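Local coordinates for putative SAM-dependent O-methyltranferase (Podospora anserina, PDB 4YMH), which binds S-adenosyl-L-homocysteine and probably transfers methyl groups from S-adenosylmethionine to oxygen atoms of its substrates, as in the cation-dependent O-methyltransferase family, at residues A[92-97]-A[117-122]; A[59-64]-A[81-86]; A[137-142]-A[162-167]. One frame throughout, in Å; residues are numbered along the deposited sequence.

Contact 1 (A[92-97]-A[117-122]); sequences AEIVTL and GDRVKL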
# COMPACT_ATOMS: atom_id res chain seq x y z
N ALA A 92 13.49 0.55 18.19
CA ALA A 92 12.81 -0.74 18.06
C ALA A 92 13.81 -1.88 17.90
O ALA A 92 14.85 -1.73 17.22
CB ALA A 92 11.85 -0.73 16.87
N GLU A 93 13.50 -3.01 18.52
CA GLU A 93 14.25 -4.24 18.28
C GLU A 93 13.88 -4.79 16.92
O GLU A 93 12.71 -4.82 16.53
CB GLU A 93 13.97 -5.29 19.37
CG GLU A 93 14.82 -6.57 19.20
CD GLU A 93 14.48 -7.68 20.21
OE1 GLU A 93 13.43 -7.59 20.88
OE2 GLU A 93 15.27 -8.64 20.33
N ILE A 94 14.89 -5.21 16.18
CA ILE A 94 14.69 -5.79 14.87
C ILE A 94 15.31 -7.18 14.87
O ILE A 94 16.50 -7.32 15.12
CB ILE A 94 15.31 -4.92 13.78
CG1 ILE A 94 14.61 -3.56 13.80
CG2 ILE A 94 15.16 -5.57 12.41
CD1 ILE A 94 15.42 -2.48 13.21
N VAL A 95 14.48 -8.19 14.65
CA VAL A 95 14.94 -9.56 14.61
C VAL A 95 14.87 -10.01 13.16
O VAL A 95 13.84 -9.84 12.50
CB VAL A 95 14.08 -10.49 15.50
CG1 VAL A 95 14.49 -11.96 15.31
CG2 VAL A 95 14.18 -10.07 16.95
N THR A 96 15.96 -10.54 12.63
CA THR A 96 15.91 -10.98 11.25
C THR A 96 16.45 -12.40 11.15
O THR A 96 17.45 -12.75 11.78
CB THR A 96 16.67 -9.99 10.32
OG1 THR A 96 16.64 -10.48 8.98
CG2 THR A 96 18.11 -9.77 10.78
N LEU A 97 15.74 -13.23 10.39
CA LEU A 97 16.06 -14.66 10.30
C LEU A 97 16.71 -15.01 8.97
O LEU A 97 16.22 -14.59 7.92
CB LEU A 97 14.80 -15.51 10.49
CG LEU A 97 13.96 -15.26 11.73
CD1 LEU A 97 12.82 -16.25 11.78
CD2 LEU A 97 14.83 -15.37 12.99
N GLY A 117 23.19 -0.81 16.45
CA GLY A 117 23.40 -1.12 17.85
C GLY A 117 23.13 -2.57 18.14
O GLY A 117 23.12 -3.41 17.24
N ASP A 118 22.84 -2.89 19.38
CA ASP A 118 22.47 -4.23 19.77
C ASP A 118 21.07 -4.52 19.31
O ASP A 118 20.66 -5.65 19.28
CB ASP A 118 22.50 -4.36 21.29
CG ASP A 118 23.88 -4.67 21.83
OD1 ASP A 118 23.98 -5.46 22.77
OD2 ASP A 118 24.88 -4.13 21.31
N ARG A 119 20.31 -3.50 18.98
CA ARG A 119 18.89 -3.70 18.65
C ARG A 119 18.60 -4.47 17.35
O ARG A 119 17.46 -4.88 17.13
CB ARG A 119 18.15 -2.36 18.60
CG ARG A 119 18.51 -1.39 17.48
CD ARG A 119 17.77 -0.05 17.75
NE ARG A 119 17.94 0.96 16.70
CZ ARG A 119 17.10 1.14 15.69
NH1 ARG A 119 16.02 0.39 15.57
NH2 ARG A 119 17.33 2.08 14.79
N VAL A 120 19.60 -4.66 16.50
CA VAL A 120 19.45 -5.52 15.32
C VAL A 120 20.04 -6.89 15.62
O VAL A 120 21.20 -7.00 15.95
CB VAL A 120 20.13 -4.94 14.08
CG1 VAL A 120 20.04 -5.91 12.92
CG2 VAL A 120 19.51 -3.60 13.72
N LYS A 121 19.23 -7.93 15.52
CA LYS A 121 19.61 -9.26 15.95
C LYS A 121 19.39 -10.25 14.81
O LYS A 121 18.27 -10.49 14.40
CB LYS A 121 18.78 -9.66 17.18
CG LYS A 121 19.18 -10.98 17.82
CD LYS A 121 18.27 -11.28 19.00
CE LYS A 121 18.68 -12.55 19.73
NZ LYS A 121 17.81 -12.81 20.90
N LEU A 122 20.49 -10.80 14.28
CA LEU A 122 20.39 -11.80 13.22
C LEU A 122 20.44 -13.20 13.81
O LEU A 122 21.35 -13.54 14.56
CB LEU A 122 21.52 -11.62 12.21
CG LEU A 122 21.60 -12.65 11.07
CD1 LEU A 122 20.32 -12.68 10.26
CD2 LEU A 122 22.78 -12.34 10.17

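Contact 2 (A[59-64]-A[81-86]); sequences FTARDR and LAWYEG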
# COMPACT_ATOMS: atom_id res chain seq x y z
N PHE A 59 9.12 4.55 5.35
CA PHE A 59 7.87 5.31 5.57
C PHE A 59 6.93 4.53 6.48
O PHE A 59 6.39 5.07 7.46
CB PHE A 59 7.19 5.61 4.23
CG PHE A 59 5.96 6.51 4.35
CD1 PHE A 59 4.73 5.99 4.75
CD2 PHE A 59 6.04 7.87 4.05
CE1 PHE A 59 3.60 6.82 4.85
CE2 PHE A 59 4.92 8.69 4.13
CZ PHE A 59 3.71 8.17 4.55
N THR A 60 6.73 3.27 6.15
CA THR A 60 5.82 2.40 6.89
C THR A 60 6.24 2.27 8.36
O THR A 60 5.41 2.33 9.26
CB THR A 60 5.76 1.01 6.23
OG1 THR A 60 5.31 1.16 4.88
CG2 THR A 60 4.80 0.09 6.97
N ALA A 61 7.54 2.11 8.59
CA ALA A 61 8.06 2.06 9.96
C ALA A 61 7.90 3.38 10.72
O ALA A 61 7.56 3.38 11.90
CB ALA A 61 9.52 1.65 9.95
N ARG A 62 8.16 4.51 10.07
CA ARG A 62 8.00 5.80 10.75
C ARG A 62 6.53 6.06 11.07
O ARG A 62 6.20 6.66 12.10
CB ARG A 62 8.56 6.94 9.90
CG ARG A 62 10.10 6.90 9.79
CD ARG A 62 10.70 8.25 9.51
NE ARG A 62 12.16 8.17 9.42
CZ ARG A 62 12.87 8.46 8.34
NH1 ARG A 62 12.27 8.89 7.23
NH2 ARG A 62 14.20 8.35 8.37
N ASP A 63 5.67 5.60 10.19
CA ASP A 63 4.23 5.81 10.33
C ASP A 63 3.64 4.95 11.44
O ASP A 63 3.00 5.47 12.36
CB ASP A 63 3.54 5.51 8.99
CG ASP A 63 2.02 5.61 9.04
OD1 ASP A 63 1.48 6.39 9.84
OD2 ASP A 63 1.37 4.90 8.25
N ARG A 64 3.87 3.64 11.37
CA ARG A 64 3.23 2.71 12.31
C ARG A 64 3.92 2.68 13.67
O ARG A 64 3.33 2.23 14.67
CB ARG A 64 3.20 1.29 11.73
CG ARG A 64 2.55 1.16 10.36
CD ARG A 64 2.45 -0.31 9.96
NE ARG A 64 1.60 -1.07 10.87
CZ ARG A 64 0.31 -1.31 10.64
NH1 ARG A 64 -0.26 -0.84 9.54
NH2 ARG A 64 -0.41 -1.99 11.51
N LEU A 81 18.21 -3.01 7.35
CA LEU A 81 18.74 -1.67 7.54
C LEU A 81 17.67 -0.61 7.23
O LEU A 81 17.68 0.48 7.83
CB LEU A 81 19.98 -1.45 6.68
CG LEU A 81 21.21 -2.26 7.14
CD1 LEU A 81 22.34 -2.20 6.11
CD2 LEU A 81 21.70 -1.77 8.50
N ALA A 82 16.76 -0.92 6.30
CA ALA A 82 15.62 -0.01 6.08
C ALA A 82 14.77 0.11 7.34
O ALA A 82 14.44 1.22 7.77
CB ALA A 82 14.76 -0.49 4.90
N TRP A 83 14.41 -1.03 7.94
CA TRP A 83 13.64 -1.01 9.19
C TRP A 83 14.37 -0.25 10.29
O TRP A 83 13.78 0.53 11.06
CB TRP A 83 13.34 -2.45 9.67
CG TRP A 83 12.57 -3.31 8.70
CD1 TRP A 83 12.92 -4.56 8.25
CD2 TRP A 83 11.33 -2.99 8.05
NE1 TRP A 83 11.98 -5.03 7.37
CE2 TRP A 83 10.99 -4.09 7.23
CE3 TRP A 83 10.47 -1.89 8.09
CZ2 TRP A 83 9.83 -4.11 6.45
CZ3 TRP A 83 9.32 -1.91 7.32
CH2 TRP A 83 9.01 -3.02 6.51
N TYR A 84 15.68 -0.51 10.37
CA TYR A 84 16.56 0.18 11.31
C TYR A 84 16.45 1.70 11.14
O TYR A 84 16.24 2.44 12.11
CB TYR A 84 18.01 -0.31 11.13
CG TYR A 84 19.03 0.37 12.02
CD1 TYR A 84 19.24 -0.06 13.33
CD2 TYR A 84 19.78 1.44 11.57
CE1 TYR A 84 20.16 0.56 14.15
CE2 TYR A 84 20.72 2.08 12.39
CZ TYR A 84 20.90 1.63 13.68
OH TYR A 84 21.83 2.24 14.50
N GLU A 85 16.55 2.16 9.90
CA GLU A 85 16.45 3.60 9.64
C GLU A 85 15.08 4.14 10.04
O GLU A 85 14.96 5.26 10.55
CB GLU A 85 16.72 3.91 8.15
CG GLU A 85 18.18 3.80 7.71
CD GLU A 85 19.07 4.92 8.24
OE1 GLU A 85 18.56 5.86 8.90
OE2 GLU A 85 20.29 4.87 7.99
N GLY A 86 14.05 3.33 9.80
CA GLY A 86 12.69 3.77 10.08
C GLY A 86 12.33 3.76 11.55
O GLY A 86 11.27 4.27 11.93
O HOH W 1 9.12 4.11 14.24
O HOH W 2 13.70 7.31 11.40

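Contact 3 (A[137-142]-A[162-167]); sequences EFDLIF and LLSANG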
# COMPACT_ATOMS: atom_id res chain seq x y z
N GLU A 137 5.95 -10.62 21.12
CA GLU A 137 5.18 -10.30 19.94
C GLU A 137 5.83 -9.19 19.13
O GLU A 137 6.64 -8.41 19.64
CB GLU A 137 3.75 -9.91 20.33
CG GLU A 137 3.70 -8.70 21.23
CD GLU A 137 2.29 -8.39 21.72
OE1 GLU A 137 1.42 -9.28 21.64
OE2 GLU A 137 2.07 -7.25 22.20
N PHE A 138 5.46 -9.13 17.86
CA PHE A 138 5.99 -8.12 16.96
C PHE A 138 4.84 -7.28 16.38
O PHE A 138 3.77 -7.81 16.11
CB PHE A 138 6.80 -8.79 15.84
CG PHE A 138 8.01 -9.54 16.34
CD1 PHE A 138 7.93 -10.89 16.66
CD2 PHE A 138 9.24 -8.90 16.48
CE1 PHE A 138 9.04 -11.58 17.12
CE2 PHE A 138 10.36 -9.59 16.93
CZ PHE A 138 10.26 -10.93 17.25
N ASP A 139 5.09 -5.98 16.21
CA ASP A 139 4.11 -5.05 15.66
C ASP A 139 4.18 -5.04 14.14
O ASP A 139 3.22 -4.63 13.48
CB ASP A 139 4.33 -3.63 16.17
CG ASP A 139 4.02 -3.48 17.64
OD1 ASP A 139 3.24 -4.29 18.18
OD2 ASP A 139 4.55 -2.52 18.24
N LEU A 140 5.32 -5.45 13.59
CA LEU A 140 5.45 -5.54 12.14
C LEU A 140 6.28 -6.75 11.81
O LEU A 140 7.36 -6.96 12.38
CB LEU A 140 6.07 -4.27 11.54
CG LEU A 140 6.08 -4.19 10.01
CD1 LEU A 140 6.03 -2.74 9.56
CD2 LEU A 140 7.30 -4.89 9.38
N ILE A 141 5.76 -7.57 10.90
CA ILE A 141 6.46 -8.76 10.46
C ILE A 141 6.58 -8.76 8.94
O ILE A 141 5.58 -8.66 8.24
CB ILE A 141 5.72 -10.04 10.93
CG1 ILE A 141 5.53 -10.00 12.46
CG2 ILE A 141 6.50 -11.28 10.50
CD1 ILE A 141 4.87 -11.22 13.06
N PHE A 142 7.80 -8.84 8.43
CA PHE A 142 8.08 -8.83 7.00
C PHE A 142 8.50 -10.22 6.55
O PHE A 142 9.56 -10.69 6.94
CB PHE A 142 9.19 -7.80 6.71
CG PHE A 142 9.49 -7.59 5.24
CD1 PHE A 142 8.47 -7.30 4.34
CD2 PHE A 142 10.80 -7.63 4.78
CE1 PHE A 142 8.75 -7.08 2.99
CE2 PHE A 142 11.10 -7.41 3.44
CZ PHE A 142 10.06 -7.13 2.54
N LEU A 162 2.67 -14.39 17.75
CA LEU A 162 3.89 -13.61 17.54
C LEU A 162 3.58 -12.27 16.90
O LEU A 162 4.42 -11.38 16.85
CB LEU A 162 4.89 -14.38 16.68
CG LEU A 162 5.65 -15.55 17.32
CD1 LEU A 162 6.39 -16.36 16.25
CD2 LEU A 162 6.62 -15.05 18.37
N LEU A 163 2.36 -12.15 16.38
CA LEU A 163 1.84 -10.90 15.87
C LEU A 163 1.05 -10.19 16.96
O LEU A 163 0.14 -10.77 17.54
CB LEU A 163 0.93 -11.14 14.67
CG LEU A 163 0.44 -9.86 13.98
CD1 LEU A 163 1.59 -9.22 13.21
CD2 LEU A 163 -0.76 -10.17 13.06
N SER A 164 1.38 -8.92 17.23
CA SER A 164 0.64 -8.17 18.23
C SER A 164 -0.81 -7.90 17.79
O SER A 164 -1.14 -8.05 16.61
CB SER A 164 1.33 -6.84 18.54
OG SER A 164 1.27 -5.98 17.42
N ALA A 165 -1.64 -7.48 18.74
CA ALA A 165 -3.06 -7.21 18.48
C ALA A 165 -3.27 -6.23 17.33
O ALA A 165 -4.12 -6.45 16.47
CB ALA A 165 -3.74 -6.67 19.75
N ASN A 166 -2.47 -5.16 17.31
CA ASN A 166 -2.59 -4.16 16.26
C ASN A 166 -1.49 -4.25 15.20
O ASN A 166 -1.30 -3.34 14.39
CB ASN A 166 -2.58 -2.76 16.88
CG ASN A 166 -3.78 -2.51 17.78
OD1 ASN A 166 -4.91 -2.91 17.46
ND2 ASN A 166 -3.55 -1.85 18.91
N GLY A 167 -0.78 -5.37 15.20
CA GLY A 167 0.31 -5.56 14.25
C GLY A 167 -0.11 -5.94 12.84
O GLY A 167 -1.26 -6.29 12.57
O HOH W 3 -0.93 -7.45 21.57

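Contact 1 (A[92-97]-A[117-122])
Arg119 reaches back from the turn ahead of strand 120-124 to the carbonyl of Ala92, its NH1 donating to Ala92 O over 2.9 Å. The oxygen lies almost exactly in the guanidinium plane, at its edge, and NH1 meets a lone pair of the carbonyl in that group's own plane. With CG tucked between backbone N and carbonyl carbon (chi1 68°) and the chain extended to NE, the methylenes run past the same oxygen, Arg119 CD standing 3.4 Å from Ala92 O. Ile94 runs side by side with the arginine, its CD1 3.8 Å from Arg119 NH1.

From here the strands pair in parallel. Arg119 O accepts Ile94 N at 2.8 Å in a nearly straight bond (177°), Ile94 O accepts Lys121 N, and Lys121 O accepts Thr96 N at 2.9 Å. Ile94, Val120, Thr96 and Leu122 share one face of the sheet, Val95 and Lys121 the other. Thr96 keeps OG1 anti to its own nitrogen (chi1 178°), where it bonds Glu71, and leaves CG2 to meet Leu122 CD1 at 3.7 Å.

A second shell fixes the arginine: NH1 also binds Thr87 OG1, and NH2 binds Tyr84 O near the end of helix 78-86. Replacing Arg119 by a leucine would probably leave Ala92 O, Thr87 OG1 and Tyr84 O without their common donor and remove this polar tie from strand to helix. Glu93 OE1 forms a salt bridge with Arg68.

The pair closes the beta-alpha-beta unit through helix 101-114, with 120-124 an outermost strand of this Rossmann-like sheet within the chain. Chemically, one guanidinium group serves three neutral oxygens, and its charge would probably be eased by the carboxyl end of helix 78-86.

Contact 2 (A[59-64]-A[81-86])
Ala61 points its methyl at helix 78-86, where it meets the edge of the Trp83 indole, CB lying 4.1 Å from CE3 and near the ring plane. With CG anti to the carbonyl carbon (chi1 -59°), the ring of Trp83 comes nearer to the neighbouring helix. The same methyl rests on the backbone of Gly86, with Ala61 CB 3.8 Å from Gly86 CA; the absence of a side chain on the glycine lets the two backbones approach to 4.9 Å between their CA atoms. Arg62 stretches alongside, its CG 3.6 Å from Gly86 O and its guanidinium heading for the last turn of the other helix. There a water takes a hydrogen bond from Arg62 NE, in the guanidinium plane, and donates one to Glu85 O; a second water donates to both Ala61 O and Gly86 O. The Glu85 carboxylate turns to Arg88 in a salt bridge.

The segments 59-64 and 81-86 cross at -36°, their axes 8.2 Å apart at closest. Asp63 and Arg64 form reciprocal salt bridges with Arg64 and Asp63 of the second subunit. Within the chain, Leu81 and Ala82 touch helix 29-41, and Trp83 packs edge-to-face with Phe142 of strand 138-143.

Contact 3 (A[137-142]-A[162-167])
A short parallel strand pairing, reinforced by a serine-aspartate hydrogen bond, joins the brief strand 163-164 to the N-terminal end of strand 138-143, the middle strand of the mixed sheet. Phe138 pairs with Leu163: Phe138 N donates to Leu162 O at 2.7 Å, and Ser164 N returns a bond to Phe138 O at 2.9 Å. Next to this bridge Ser164 OG donates a hydrogen bond to Asp139 OD1 at 2.7 Å, meeting the carboxylate on its anti side and 16° out of its plane. The serine hydroxyl sits between backbone N and carbonyl carbon (chi1 68°), which turns it toward the aspartate, while Asp139 OD2 forms a salt bridge with Lys67; both carboxylate oxygens are thus engaged.

Strand 163-164 ends the crossover of a Rossmann-like beta-alpha-beta unit, in which the chain leaves strand 138-143, passes through helix 150-159 and comes back as strand 167-171 beside the first. A type I turn from Ser164 to Gly167, closed by Gly167 N on Ser164 O, carries it from the short strand into that neighbour, and Gly167 CA comes within 3.2 Å of Asp139 O.

Leu162 O lies near the plane of the Phe138 ring at its edge, 3.5 Å from Phe138 CD1, and Arg68 adds a cation-pi contact to that ring. Ile141 and Leu163 cross with their CD1 methyls 3.8 Å apart, both also touching Ile157 of helix 150-159. On the more exposed side Glu137 lays its carboxylate against the serine, CD 3.7 Å from Ser164 CB, and its OE1 accepts from a water that in turn accepts a hydrogen bond from Ala165 N.

The three contacts lie 13 to 15 Å apart, centre to centre, and follow the chain in the order 2, 1, 3, each closing before the next opens. Contacts 1 and 3 belong to the same mixed sheet and are separated by strand 68-72; Val95 and Phe138 touch across that strand. Contact 2 covers the sheet with helices 51-64 and 78-86: Tyr84 packs on Ile94 and Val120 of contact 1, and Trp83 and Thr60 on Leu140 of contact 3. Helix 78-86 therefore joins both strand pairs, and the bound S-adenosyl-L-homocysteine lies about 5 Å from the side chain of Leu97 and about 7 Å from that of Trp83, nearest atoms.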